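Local coordinates for cycloserine biosynthesis protein DcsG (Streptomyces lavendulae, PDB 6JIL) that catalyses the ATP- and magnesium-dependent cyclisation of O-ureido-D-serine to the antibiotic D-cycloserine, as a monomeric ATP-grasp ligase, at residues A235-S240 against G253-V258; A96-A99 against P104-P107; P21-C26 against A33-W38. All coordinates share one frame; numbering follows the deposited sequence.

Contact 1 (A235-S240 against G253-V258); sequences AALAAS and GRVDLV
V255 sets one methyl against each of two consecutive residues of helix 227-244. Its CG1 lies 4.2 Å from CB of A236, and its CG2 lies 4.2 Å from CG of L237. The two branches are spread this way because CG1 stands anti to the backbone N (chi1 -177°), which leaves CG2 anti to the carbonyl carbon. L237 and V255 pass each other at a slant, and the end of L237 runs on toward G253, where the strand has no side chain. V255 also reaches M270 of strand 265-271 and A233 one turn earlier on the helix.

This is a helix lying on one face of the antiparallel sheet of the ATP-grasp region, with strand 252-259 between strands 186-192 and 265-271. The packed part is A236, L237 and V255, all buried; toward A235, which is partly exposed, and A238, which is exposed, the helix turns from the strand to solvent. S240 bends its hydroxyl back on the helix, OG donating to O of A236 at 2.9 Å, so that this carbonyl is gripped from opposite faces by N and OG of S240. On the other face of the strand, R254, an inferred active-site residue, points away from the helix and gives NH2 to OD2 of D256 at 2.9 Å, on the syn side of the carboxylate, while its NH1 pairs with E271, a magnesium ligand.

Contact 2 (A96-A99 against P104-P107); sequences ADLA and PVIP
V105 lays its two methyls over neighbouring residues of helix 94-100, one on the stem of a leucine and one on an alanine. CG1 of V105 comes to 3.9 Å from CB of L98, and CG2 of V105 to 4.0 Å from CB of A99. With CB already directed at the helix, chi1 of -55° places CG1 anti to the carbonyl carbon and tucks CG2 between the backbone N and the carbonyl carbon, and both methyls reach the helix. V105 thus straddles two successive positions of one helical turn rather than fitting against a single residue.

L98 meets V105 chiefly through its CB. Beyond CB, its CG is turned anti to the carbonyl carbon (chi1 -70°), and the branched end continues to other partners. L98 is therefore shared: its stem meets V105, while its CD2 packs against A239 and S240 of helix 227-244. The L98 side is buried, whereas A99 is exposed, so the CG2 half of the valine fork lies toward the surface. The contact is wholly apolar across the two segments.

A short turn joins the two segments, and the backbone comes back past the helix it has just left, with CA of A99 and CA of P104 6.1 Å apart. P104 and I106 both make backbone hydrogen bonds to V267, binding the returning loop to strand 265-271. I106 touches the bound ADP and also Q175 of strand 172-176, while L98 and P104 lean on helix 227-244.

Contact 3 (P21-C26 against A33-W38); sequences PLLEAC and AEVCDW
A33, at the start of strand 33-37, turns its methyl toward helix 19-28 and meets two side chains there. Its CB lies 4.1 Å from CD2 of L23 and 4.3 Å from SG of C26, so a single methyl touches residues three positions apart on the helix. The helix and strand come closest at this end: CA of C26 and CA of A33 are 6.9 Å apart.

E34 points away from the helix, its backbone joined by hydrogen bonds to L4 and L6 of strand 4-8. V35 brings the chain back to the helix side, though its CB is directed less squarely at it. CG2 of V35 lies 4.2 Å from CD1 of L23, the valine crossing the leucine at about a right angle. With CG anti to the carbonyl carbon (chi1 -72°) and chi2 extended (177°), the two methyls of L23 divide, CD2 to A33 and CD1 to V35. From C36 onward the strand leaves the helix. C36 bonds by its backbone to L6 and T8, D37 OD1 accepts from A10 N, and W38, just past the strand, stacks edge-to-face with F66 while NE1 binds D9 OD1.

Strand 4-8, helix 19-28 and strand 33-37 form a beta-alpha-beta unit, and the last strand lies at one edge of the parallel sheet. The short axes run at 154°, nearly antiparallel, with a closest approach of 9.6 Å. L23 and A33 also meet L6 of the neighbouring strand. With methyl groups and a thiol as the touching groups, the helix and the strand are held by dispersion and burial of apolar surface, without a directional bond between them.

Overall arrangement
From the N terminus, contact 3 comes first and closes the helix-to-strand return of the beta-alpha-beta unit at the edge of the parallel sheet. Contact 2 follows, a tight return across four residues from helix 94-100 to the loop leading to strand 109-111. Contact 1 closes last, joining helix 227-244 to strand 252-259 over twelve intervening residues. The three lie in series, with none nested or crossed. Contacts 1 and 2 touch, CD2 of L98 lying 3.9 Å from CB of A239, so they pack against each other, contact 2 reaching the nucleotide through I106. Contact 3 stands apart, its centre about 33 Å from that of contact 2.

Contact 1 (A235-S240 against G253-V258)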
ATOM      1  N   ALA A 235      11.295   4.621   9.971  1.00 16.12           N
ATOM      2  CA  ALA A 235      10.541   4.985  11.173  1.00 16.25           C
ATOM      3  C   ALA A 235       9.121   4.468  11.024  1.00 15.71           C
ATOM      4  O   ALA A 235       8.537   3.953  11.975  1.00 15.77           O
ATOM      5  CB  ALA A 235      10.523   6.493  11.361  1.00 15.36           C
ATOM      6  N   ALA A 236       8.577   4.610   9.817  1.00 14.61           N
ATOM      7  CA  ALA A 236       7.232   4.150   9.530  1.00 16.33           C
ATOM      8  C   ALA A 236       7.138   2.643   9.772  1.00 18.42           C
ATOM      9  O   ALA A 236       6.157   2.157  10.333  1.00 20.50           O
ATOM     10  CB  ALA A 236       6.870   4.474   8.088  1.00 14.55           C
ATOM     11  N   LEU A 237       8.164   1.907   9.349  1.00 19.54           N
ATOM     12  CA  LEU A 237       8.196   0.458   9.524  1.00 20.33           C
ATOM     13  C   LEU A 237       8.326   0.091  11.000  1.00 21.54           C
ATOM     14  O   LEU A 237       7.641  -0.812  11.488  1.00 21.20           O
ATOM     15  CB  LEU A 237       9.360  -0.148   8.727  1.00 18.88           C
ATOM     16  CG  LEU A 237       9.215  -0.135   7.198  1.00 20.81           C
ATOM     17  CD1 LEU A 237      10.507  -0.559   6.525  1.00 17.63           C
ATOM     18  CD2 LEU A 237       8.083  -1.072   6.797  1.00 21.86           C
ATOM     19  N   ALA A 238       9.204   0.790  11.713  1.00 21.09           N
ATOM     20  CA  ALA A 238       9.393   0.511  13.128  1.00 21.39           C
ATOM     21  C   ALA A 238       8.099   0.813  13.888  1.00 21.36           C
ATOM     22  O   ALA A 238       7.729   0.090  14.810  1.00 22.29           O
ATOM     23  CB  ALA A 238      10.550   1.339  13.679  1.00 19.57           C
ATOM     24  N   ALA A 239       7.404   1.872  13.487  1.00 21.13           N
ATOM     25  CA  ALA A 239       6.153   2.244  14.135  1.00 21.31           C
ATOM     26  C   ALA A 239       5.124   1.140  13.928  1.00 21.92           C
ATOM     27  O   ALA A 239       4.308   0.860  14.813  1.00 20.73           O
ATOM     28  CB  ALA A 239       5.633   3.557  13.565  1.00 21.58           C
ATOM     29  N   SER A 240       5.166   0.518  12.752  1.00 21.38           N
ATOM     30  CA  SER A 240       4.244  -0.567  12.427  1.00 24.03           C
ATOM     31  C   SER A 240       4.564  -1.794  13.274  1.00 23.46           C
ATOM     32  O   SER A 240       3.668  -2.446  13.803  1.00 23.83           O
ATOM     33  CB  SER A 240       4.352  -0.935  10.945  1.00 23.72           C
ATOM     34  OG  SER A 240       4.069   0.184  10.131  1.00 26.30           O
ATOM     35  N   GLY A 253       8.186  -4.529   2.650  1.00 22.96           N
ATOM     36  CA  GLY A 253       7.261  -3.426   2.770  1.00 19.82           C
ATOM     37  C   GLY A 253       7.706  -2.314   1.857  1.00 18.39           C
ATOM     38  O   GLY A 253       8.860  -2.265   1.450  1.00 19.06           O
ATOM     39  N   ARG A 254       6.785  -1.431   1.514  1.00 17.79           N
ATOM     40  CA  ARG A 254       7.107  -0.308   0.664  1.00 19.63           C
ATOM     41  C   ARG A 254       6.519   0.916   1.339  1.00 20.51           C
ATOM     42  O   ARG A 254       5.363   0.900   1.769  1.00 20.86           O
ATOM     43  CB  ARG A 254       6.496  -0.476  -0.731  1.00 20.25           C
ATOM     44  CG  ARG A 254       7.149   0.422  -1.781  1.00 22.50           C
ATOM     45  CD  ARG A 254       6.457   0.361  -3.150  1.00 20.83           C
ATOM     46  NE  ARG A 254       5.206   1.105  -3.163  1.00 21.53           N
ATOM     47  CZ  ARG A 254       4.001   0.548  -3.240  1.00 23.53           C
ATOM     48  NH1 ARG A 254       3.879  -0.771  -3.319  1.00 22.04           N
ATOM     49  NH2 ARG A 254       2.915   1.311  -3.227  1.00 23.47           N
ATOM     50  N   VAL A 255       7.320   1.967   1.445  1.00 19.74           N
ATOM     51  CA  VAL A 255       6.880   3.202   2.061  1.00 19.62           C
ATOM     52  C   VAL A 255       6.970   4.278   1.000  1.00 20.91           C
ATOM     53  O   VAL A 255       8.053   4.542   0.480  1.00 20.90           O
ATOM     54  CB  VAL A 255       7.782   3.574   3.243  1.00 20.53           C
ATOM     55  CG1 VAL A 255       7.262   4.823   3.925  1.00 18.43           C
ATOM     56  CG2 VAL A 255       7.844   2.415   4.223  1.00 20.97           C
ATOM     57  N   ASP A 256       5.833   4.886   0.664  1.00 20.65           N
ATOM     58  CA  ASP A 256       5.815   5.931  -0.353  1.00 19.69           C
ATOM     59  C   ASP A 256       5.883   7.321   0.285  1.00 20.16           C
ATOM     60  O   ASP A 256       5.074   7.670   1.153  1.00 19.02           O
ATOM     61  CB  ASP A 256       4.570   5.784  -1.230  1.00 20.08           C
ATOM     62  CG  ASP A 256       4.429   4.372  -1.804  1.00 23.44           C
ATOM     63  OD1 ASP A 256       5.462   3.737  -2.129  1.00 19.56           O
ATOM     64  OD2 ASP A 256       3.281   3.897  -1.938  1.00 23.79           O
ATOM     65  N   LEU A 257       6.864   8.103  -0.159  1.00 19.55           N
ATOM     66  CA  LEU A 257       7.105   9.444   0.367  1.00 20.00           C
ATOM     67  C   LEU A 257       6.873  10.570  -0.616  1.00 18.29           C
ATOM     68  O   LEU A 257       7.094  10.416  -1.812  1.00 19.04           O
ATOM     69  CB  LEU A 257       8.550   9.548   0.854  1.00 20.12           C
ATOM     70  CG  LEU A 257       8.946   8.993   2.218  1.00 21.66           C
ATOM     71  CD1 LEU A 257       8.122   7.779   2.562  1.00 20.46           C
ATOM     72  CD2 LEU A 257      10.438   8.682   2.198  1.00 17.34           C
ATOM     73  N   VAL A 258       6.439  11.711  -0.091  1.00 18.13           N
ATOM     74  CA  VAL A 258       6.226  12.910  -0.892  1.00 18.05           C
ATOM     75  C   VAL A 258       6.935  14.057  -0.183  1.00 18.69           C
ATOM     76  O   VAL A 258       7.183  13.988   1.021  1.00 16.49           O
ATOM     77  CB  VAL A 258       4.720  13.244  -1.076  1.00 18.64           C
ATOM     78  CG1 VAL A 258       4.059  12.175  -1.937  1.00 17.12           C
ATOM     79  CG2 VAL A 258       4.022  13.358   0.273  1.00 18.17           C
TER

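Contact 2 (A96-A99 against P104-P107)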
ATOM      1  N   ALA A  96      -2.874   7.315  10.812  1.00 19.13           N
ATOM      2  CA  ALA A  96      -3.060   7.990  12.096  1.00 21.20           C
ATOM      3  C   ALA A  96      -2.194   7.322  13.158  1.00 22.23           C
ATOM      4  O   ALA A  96      -1.710   7.979  14.081  1.00 23.77           O
ATOM      5  CB  ALA A  96      -4.524   7.959  12.509  1.00 21.32           C
ATOM      6  N   ASP A  97      -2.003   6.013  13.029  1.00 22.45           N
ATOM      7  CA  ASP A  97      -1.169   5.279  13.967  1.00 22.52           C
ATOM      8  C   ASP A  97       0.274   5.714  13.732  1.00 23.13           C
ATOM      9  O   ASP A  97       1.052   5.860  14.679  1.00 24.82           O
ATOM     10  CB  ASP A  97      -1.314   3.772  13.748  1.00 23.59           C
ATOM     11  CG  ASP A  97      -2.696   3.254  14.132  1.00 24.60           C
ATOM     12  OD1 ASP A  97      -3.347   2.589  13.296  1.00 24.29           O
ATOM     13  OD2 ASP A  97      -3.128   3.505  15.277  1.00 25.21           O
ATOM     14  N   LEU A  98       0.626   5.934  12.467  1.00 21.78           N
ATOM     15  CA  LEU A  98       1.975   6.375  12.134  1.00 21.25           C
ATOM     16  C   LEU A  98       2.210   7.758  12.718  1.00 22.05           C
ATOM     17  O   LEU A  98       3.279   8.031  13.262  1.00 23.19           O
ATOM     18  CB  LEU A  98       2.185   6.427  10.619  1.00 16.50           C
ATOM     19  CG  LEU A  98       2.241   5.074   9.911  1.00 18.11           C
ATOM     20  CD1 LEU A  98       2.532   5.273   8.421  1.00 15.52           C
ATOM     21  CD2 LEU A  98       3.316   4.215  10.557  1.00 14.26           C
ATOM     22  N   ALA A  99       1.208   8.626  12.604  1.00 21.44           N
ATOM     23  CA  ALA A  99       1.322   9.980  13.125  1.00 22.91           C
ATOM     24  C   ALA A  99       1.509   9.972  14.644  1.00 23.56           C
ATOM     25  O   ALA A  99       2.242  10.802  15.186  1.00 25.32           O
ATOM     26  CB  ALA A  99       0.088  10.790  12.751  1.00 22.68           C
ATOM     27  N   PRO A 104       6.161  11.402  10.213  1.00 20.80           N
ATOM     28  CA  PRO A 104       5.543  12.477   9.430  1.00 19.65           C
ATOM     29  C   PRO A 104       4.658  11.949   8.305  1.00 17.63           C
ATOM     30  O   PRO A 104       5.117  11.221   7.437  1.00 17.28           O
ATOM     31  CB  PRO A 104       6.748  13.254   8.902  1.00 20.90           C
ATOM     32  CG  PRO A 104       7.777  12.185   8.742  1.00 20.21           C
ATOM     33  CD  PRO A 104       7.619  11.378  10.009  1.00 18.97           C
ATOM     34  N   VAL A 105       3.385  12.318   8.325  1.00 17.59           N
ATOM     35  CA  VAL A 105       2.460  11.870   7.298  1.00 18.91           C
ATOM     36  C   VAL A 105       1.692  13.038   6.700  1.00 18.24           C
ATOM     37  O   VAL A 105       1.667  14.131   7.255  1.00 20.00           O
ATOM     38  CB  VAL A 105       1.433  10.859   7.861  1.00 18.19           C
ATOM     39  CG1 VAL A 105       2.146   9.707   8.518  1.00 20.54           C
ATOM     40  CG2 VAL A 105       0.522  11.543   8.857  1.00 21.66           C
ATOM     41  N   ILE A 106       1.067  12.798   5.556  1.00 18.58           N
ATOM     42  CA  ILE A 106       0.278  13.821   4.899  1.00 16.94           C
ATOM     43  C   ILE A 106      -0.920  14.087   5.795  1.00 17.49           C
ATOM     44  O   ILE A 106      -1.566  13.145   6.255  1.00 18.92           O
ATOM     45  CB  ILE A 106      -0.241  13.337   3.522  1.00 16.81           C
ATOM     46  CG1 ILE A 106       0.926  13.224   2.530  1.00 16.07           C
ATOM     47  CG2 ILE A 106      -1.316  14.290   3.006  1.00 14.53           C
ATOM     48  CD1 ILE A 106       0.515  12.733   1.141  1.00 15.42           C
ATOM     49  N   PRO A 107      -1.207  15.367   6.087  1.00 16.30           N
ATOM     50  CA  PRO A 107      -2.359  15.686   6.936  1.00 17.18           C
ATOM     51  C   PRO A 107      -3.533  14.866   6.402  1.00 17.25           C
ATOM     52  O   PRO A 107      -3.948  15.039   5.255  1.00 18.05           O
ATOM     53  CB  PRO A 107      -2.524  17.188   6.721  1.00 17.57           C
ATOM     54  CG  PRO A 107      -1.098  17.642   6.567  1.00 11.95           C
ATOM     55  CD  PRO A 107      -0.503  16.591   5.660  1.00 14.43           C
TER

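Contact 3 (P21-C26 against A33-W38)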
ATOM      1  N   PRO A  21      10.603 -12.338 -11.445  1.00 15.49           N
ATOM      2  CA  PRO A  21      11.878 -12.326 -10.724  1.00 16.92           C
ATOM      3  C   PRO A  21      11.798 -12.970  -9.329  1.00 18.15           C
ATOM      4  O   PRO A  21      12.766 -13.575  -8.864  1.00 19.28           O
ATOM      5  CB  PRO A  21      12.228 -10.838 -10.665  1.00 14.41           C
ATOM      6  CG  PRO A  21      10.889 -10.173 -10.684  1.00 13.60           C
ATOM      7  CD  PRO A  21      10.136 -10.962 -11.707  1.00 15.19           C
ATOM      8  N   LEU A  22      10.649 -12.845  -8.670  1.00 16.74           N
ATOM      9  CA  LEU A  22      10.481 -13.427  -7.338  1.00 16.81           C
ATOM     10  C   LEU A  22      10.547 -14.948  -7.400  1.00 16.82           C
ATOM     11  O   LEU A  22      11.124 -15.585  -6.517  1.00 18.53           O
ATOM     12  CB  LEU A  22       9.152 -12.984  -6.707  1.00 15.00           C
ATOM     13  CG  LEU A  22       8.763 -13.641  -5.367  1.00 17.40           C
ATOM     14  CD1 LEU A  22       9.922 -13.540  -4.369  1.00 17.73           C
ATOM     15  CD2 LEU A  22       7.507 -12.972  -4.802  1.00 13.73           C
ATOM     16  N   LEU A  23       9.963 -15.527  -8.444  1.00 16.16           N
ATOM     17  CA  LEU A  23       9.978 -16.974  -8.609  1.00 15.59           C
ATOM     18  C   LEU A  23      11.404 -17.490  -8.827  1.00 18.08           C
ATOM     19  O   LEU A  23      11.779 -18.537  -8.301  1.00 18.04           O
ATOM     20  CB  LEU A  23       9.090 -17.385  -9.785  1.00 15.71           C
ATOM     21  CG  LEU A  23       7.573 -17.278  -9.587  1.00 15.52           C
ATOM     22  CD1 LEU A  23       6.861 -17.656 -10.883  1.00 14.58           C
ATOM     23  CD2 LEU A  23       7.136 -18.206  -8.463  1.00 16.36           C
ATOM     24  N   GLU A  24      12.202 -16.762  -9.601  1.00 19.01           N
ATOM     25  CA  GLU A  24      13.574 -17.185  -9.837  1.00 20.72           C
ATOM     26  C   GLU A  24      14.374 -17.129  -8.539  1.00 21.76           C
ATOM     27  O   GLU A  24      15.147 -18.041  -8.234  1.00 21.98           O
ATOM     28  CB  GLU A  24      14.231 -16.309 -10.902  1.00 21.88           C
ATOM     29  CG  GLU A  24      13.733 -16.607 -12.302  1.00 28.41           C
ATOM     30  CD  GLU A  24      13.612 -18.107 -12.573  1.00 31.65           C
ATOM     31  OE1 GLU A  24      12.491 -18.655 -12.441  1.00 28.96           O
ATOM     32  OE2 GLU A  24      14.644 -18.738 -12.903  1.00 33.39           O
ATOM     33  N   ALA A  25      14.170 -16.061  -7.772  1.00 21.84           N
ATOM     34  CA  ALA A  25      14.852 -15.883  -6.494  1.00 20.27           C
ATOM     35  C   ALA A  25      14.460 -17.014  -5.548  1.00 19.32           C
ATOM     36  O   ALA A  25      15.300 -17.541  -4.814  1.00 17.29           O
ATOM     37  CB  ALA A  25      14.477 -14.535  -5.885  1.00 18.39           C
ATOM     38  N   CYS A  26      13.181 -17.380  -5.562  1.00 19.84           N
ATOM     39  CA  CYS A  26      12.706 -18.463  -4.707  1.00 23.00           C
ATOM     40  C   CYS A  26      13.436 -19.733  -5.076  1.00 24.09           C
ATOM     41  O   CYS A  26      13.822 -20.517  -4.210  1.00 24.66           O
ATOM     42  CB  CYS A  26      11.200 -18.671  -4.870  1.00 20.58           C
ATOM     43  SG  CYS A  26      10.237 -17.484  -3.929  1.00 25.40           S
ATOM     44  N   ALA A  33       7.674 -22.554  -4.868  1.00 26.33           N
ATOM     45  CA  ALA A  33       6.538 -21.650  -4.796  1.00 26.93           C
ATOM     46  C   ALA A  33       5.505 -21.947  -5.869  1.00 26.54           C
ATOM     47  O   ALA A  33       5.845 -22.373  -6.968  1.00 28.15           O
ATOM     48  CB  ALA A  33       7.016 -20.208  -4.924  1.00 26.01           C
ATOM     49  N   GLU A  34       4.238 -21.746  -5.529  1.00 26.27           N
ATOM     50  CA  GLU A  34       3.146 -21.934  -6.476  1.00 26.00           C
ATOM     51  C   GLU A  34       2.337 -20.641  -6.491  1.00 24.00           C
ATOM     52  O   GLU A  34       2.045 -20.066  -5.439  1.00 23.94           O
ATOM     53  CB  GLU A  34       2.240 -23.104  -6.069  1.00 29.55           C
ATOM     54  CG  GLU A  34       2.867 -24.481  -6.242  1.00 36.27           C
ATOM     55  CD  GLU A  34       1.918 -25.617  -5.872  1.00 39.45           C
ATOM     56  OE1 GLU A  34       2.385 -26.776  -5.789  1.00 41.19           O
ATOM     57  OE2 GLU A  34       0.710 -25.356  -5.671  1.00 38.97           O
ATOM     58  N   VAL A  35       2.006 -20.172  -7.685  1.00 21.80           N
ATOM     59  CA  VAL A  35       1.217 -18.958  -7.837  1.00 19.34           C
ATOM     60  C   VAL A  35      -0.243 -19.385  -7.707  1.00 18.96           C
ATOM     61  O   VAL A  35      -0.702 -20.260  -8.441  1.00 19.34           O
ATOM     62  CB  VAL A  35       1.463 -18.313  -9.220  1.00 16.46           C
ATOM     63  CG1 VAL A  35       0.757 -16.976  -9.307  1.00 17.79           C
ATOM     64  CG2 VAL A  35       2.952 -18.143  -9.449  1.00 14.31           C
ATOM     65  N   CYS A  36      -0.968 -18.774  -6.776  1.00 19.74           N
ATOM     66  CA  CYS A  36      -2.367 -19.125  -6.543  1.00 19.82           C
ATOM     67  C   CYS A  36      -3.335 -17.949  -6.604  1.00 19.36           C
ATOM     68  O   CYS A  36      -3.061 -16.882  -6.061  1.00 19.49           O
ATOM     69  CB  CYS A  36      -2.514 -19.787  -5.172  1.00 19.32           C
ATOM     70  SG  CYS A  36      -1.462 -21.205  -4.913  1.00 25.99           S
ATOM     71  N   ASP A  37      -4.475 -18.160  -7.251  1.00 17.22           N
ATOM     72  CA  ASP A  37      -5.497 -17.134  -7.345  1.00 17.03           C
ATOM     73  C   ASP A  37      -6.357 -17.297  -6.093  1.00 17.31           C
ATOM     74  O   ASP A  37      -6.814 -18.400  -5.800  1.00 16.67           O
ATOM     75  CB  ASP A  37      -6.334 -17.344  -8.609  1.00 17.18           C
ATOM     76  CG  ASP A  37      -7.367 -16.256  -8.812  1.00 19.40           C
ATOM     77  OD1 ASP A  37      -7.791 -16.050  -9.967  1.00 21.75           O
ATOM     78  OD2 ASP A  37      -7.766 -15.610  -7.820  1.00 21.66           O
ATOM     79  N   TRP A  38      -6.576 -16.215  -5.347  1.00 17.39           N
ATOM     80  CA  TRP A  38      -7.363 -16.333  -4.128  1.00 18.64           C
ATOM     81  C   TRP A  38      -8.824 -16.698  -4.374  1.00 19.04           C
ATOM     82  O   TRP A  38      -9.515 -17.145  -3.450  1.00 19.54           O
ATOM     83  CB  TRP A  38      -7.266 -15.055  -3.273  1.00 16.49           C
ATOM     84  CG  TRP A  38      -7.797 -13.806  -3.910  1.00 17.84           C
ATOM     85  CD1 TRP A  38      -7.195 -13.055  -4.877  1.00 16.74           C
ATOM     86  CD2 TRP A  38      -9.031 -13.144  -3.599  1.00 17.20           C
ATOM     87  NE1 TRP A  38      -7.971 -11.962  -5.183  1.00 15.44           N
ATOM     88  CE2 TRP A  38      -9.105 -11.992  -4.415  1.00 15.19           C
ATOM     89  CE3 TRP A  38     -10.082 -13.412  -2.708  1.00 18.20           C
ATOM     90  CZ2 TRP A  38     -10.190 -11.105  -4.370  1.00 15.96           C
ATOM     91  CZ3 TRP A  38     -11.168 -12.523  -2.662  1.00 16.42           C
ATOM     92  CH2 TRP A  38     -11.208 -11.387  -3.488  1.00 16.61           C
TER